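Local coordinates for protein LBCATS-a (Synthetic construct, PDB 5EY5) that probably serves as the alpha subunit of a tryptophan synthase, cleaving indole-3-glycerol phosphate to indole and glyceraldehyde 3-phosphate, and binds sn-glycerol-3-phosphate, at residues 113-118 with 137-142. Residues are numbered along the deposited sequence; the frame is centred on the assembly and turned at random.
Sequences RFVKEC and ADLAAA
V115 reaches from helix 111-121 to L139 and A142, which lie one turn apart on helix 137-146, and its two methyl groups take different partners. CG2 meets both side chains, lying 3.6 Å from L139 CD1 and 3.7 Å from A142 CB. CG1 instead rests against the backbone, 3.4 Å from A142 O, in a van der Waals approach of a methyl to a carbonyl oxygen. The isopropyl group is turned with CG1 opposite the backbone N (chi1 -173°), leaving CG2 opposite the carbonyl carbon and in position to touch the leucine and the alanine together. V115 and A142 each point their CB at the opposing helix, and here the backbones come nearest, with the CA of V115 6.3 Å from the CA of A142. The small methyl of A142 permits this closeness. L139 arrives from the flank: CG is anti to its backbone N (chi1 -177°), and CD1 extends across to V115, the two side chains meeting at a slant. No hydrogen bond links the segments; the side chains meet through methyl groups, and all three touching residues are buried. Replacing V115 by an alanine would probably open a gap beside L139 CD1 and A142 CB, since both methyls that bridge the helices would be gone. F114 and C118 instead pack on L126 of strand 125-127, with C118 SG over one face of the F114 ring, 3.6 Å from its plane and displaced toward the rim. L139 touches L126 as well, so side chains from both helices meet on this strand. Helices 111-121 and 137-146 flank strand 125-127 in sequence, and their packing side by side outside the parallel barrel is characteristic of the (beta/alpha)8 TIM-barrel fold of tryptophan synthase alpha chains.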
# COMPACT_ATOMS: atom_id res chain seq x y z
N ARG A 113 -6.08 7.95 -50.38
CA ARG A 113 -4.72 8.23 -50.83
C ARG A 113 -3.89 6.96 -50.86
O ARG A 113 -2.99 6.82 -51.70
CB ARG A 113 -4.09 9.28 -49.92
CG ARG A 113 -2.62 9.47 -50.12
CD ARG A 113 -2.08 10.54 -49.19
NE ARG A 113 -0.64 10.65 -49.32
CZ ARG A 113 0.23 10.41 -48.34
NH1 ARG A 113 -0.20 10.05 -47.14
NH2 ARG A 113 1.53 10.52 -48.57
N PHE A 114 -4.17 6.02 -49.96
CA PHE A 114 -3.40 4.78 -49.89
C PHE A 114 -3.76 3.84 -51.03
O PHE A 114 -2.88 3.28 -51.69
CB PHE A 114 -3.62 4.10 -48.54
CG PHE A 114 -3.07 2.71 -48.49
CD1 PHE A 114 -1.73 2.49 -48.31
CD2 PHE A 114 -3.90 1.63 -48.65
CE1 PHE A 114 -1.22 1.21 -48.28
CE2 PHE A 114 -3.39 0.33 -48.63
CZ PHE A 114 -2.06 0.14 -48.43
N VAL A 115 -5.06 3.66 -51.27
CA VAL A 115 -5.49 2.82 -52.38
C VAL A 115 -5.07 3.43 -53.71
O VAL A 115 -4.70 2.71 -54.65
CB VAL A 115 -7.02 2.60 -52.32
CG1 VAL A 115 -7.45 1.58 -53.36
CG2 VAL A 115 -7.41 2.13 -50.92
N LYS A 116 -5.12 4.76 -53.83
CA LYS A 116 -4.65 5.40 -55.06
C LYS A 116 -3.16 5.11 -55.29
O LYS A 116 -2.75 4.77 -56.40
CB LYS A 116 -4.91 6.90 -55.01
CG LYS A 116 -4.61 7.63 -56.32
CD LYS A 116 -4.61 9.15 -56.16
CE LYS A 116 -4.27 9.85 -57.47
NZ LYS A 116 -4.13 11.32 -57.31
N GLU A 117 -2.35 5.24 -54.24
CA GLU A 117 -0.93 4.91 -54.38
C GLU A 117 -0.73 3.43 -54.67
O GLU A 117 0.21 3.06 -55.39
CB GLU A 117 -0.17 5.32 -53.13
CG GLU A 117 1.30 4.93 -53.14
CD GLU A 117 2.17 5.91 -53.93
OE1 GLU A 117 3.21 6.34 -53.39
OE2 GLU A 117 1.81 6.25 -55.07
N CYS A 118 -1.59 2.56 -54.13
CA CYS A 118 -1.51 1.15 -54.49
C CYS A 118 -1.66 0.96 -55.99
O CYS A 118 -0.86 0.25 -56.61
CB CYS A 118 -2.59 0.34 -53.76
SG CYS A 118 -2.17 -0.06 -52.06
N ALA A 137 -16.07 -0.56 -44.79
CA ALA A 137 -16.84 0.11 -45.84
C ALA A 137 -15.99 1.14 -46.59
O ALA A 137 -16.04 1.20 -47.83
CB ALA A 137 -18.08 0.77 -45.24
N ASP A 138 -15.22 1.96 -45.87
CA ASP A 138 -14.44 3.01 -46.52
C ASP A 138 -13.33 2.43 -47.40
O ASP A 138 -13.19 2.81 -48.57
CB ASP A 138 -13.84 3.96 -45.48
CG ASP A 138 -14.87 4.87 -44.82
OD1 ASP A 138 -14.56 5.44 -43.75
OD2 ASP A 138 -15.99 5.02 -45.36
N LEU A 139 -12.51 1.54 -46.85
CA LEU A 139 -11.43 0.94 -47.63
C LEU A 139 -11.98 0.18 -48.83
O LEU A 139 -11.41 0.23 -49.93
CB LEU A 139 -10.58 0.03 -46.74
CG LEU A 139 -9.36 -0.63 -47.42
CD1 LEU A 139 -8.40 0.41 -47.97
CD2 LEU A 139 -8.61 -1.57 -46.48
N ALA A 140 -13.11 -0.52 -48.65
CA ALA A 140 -13.67 -1.34 -49.72
C ALA A 140 -14.14 -0.50 -50.89
O ALA A 140 -14.01 -0.91 -52.05
CB ALA A 140 -14.82 -2.19 -49.18
N ALA A 141 -14.71 0.68 -50.63
CA ALA A 141 -15.17 1.51 -51.74
C ALA A 141 -13.99 2.12 -52.50
O ALA A 141 -14.02 2.23 -53.73
CB ALA A 141 -16.11 2.60 -51.23
N ALA A 142 -12.94 2.54 -51.79
CA ALA A 142 -11.75 3.02 -52.46
C ALA A 142 -11.08 1.91 -53.26
O ALA A 142 -10.65 2.12 -54.40
CB ALA A 142 -10.77 3.61 -51.45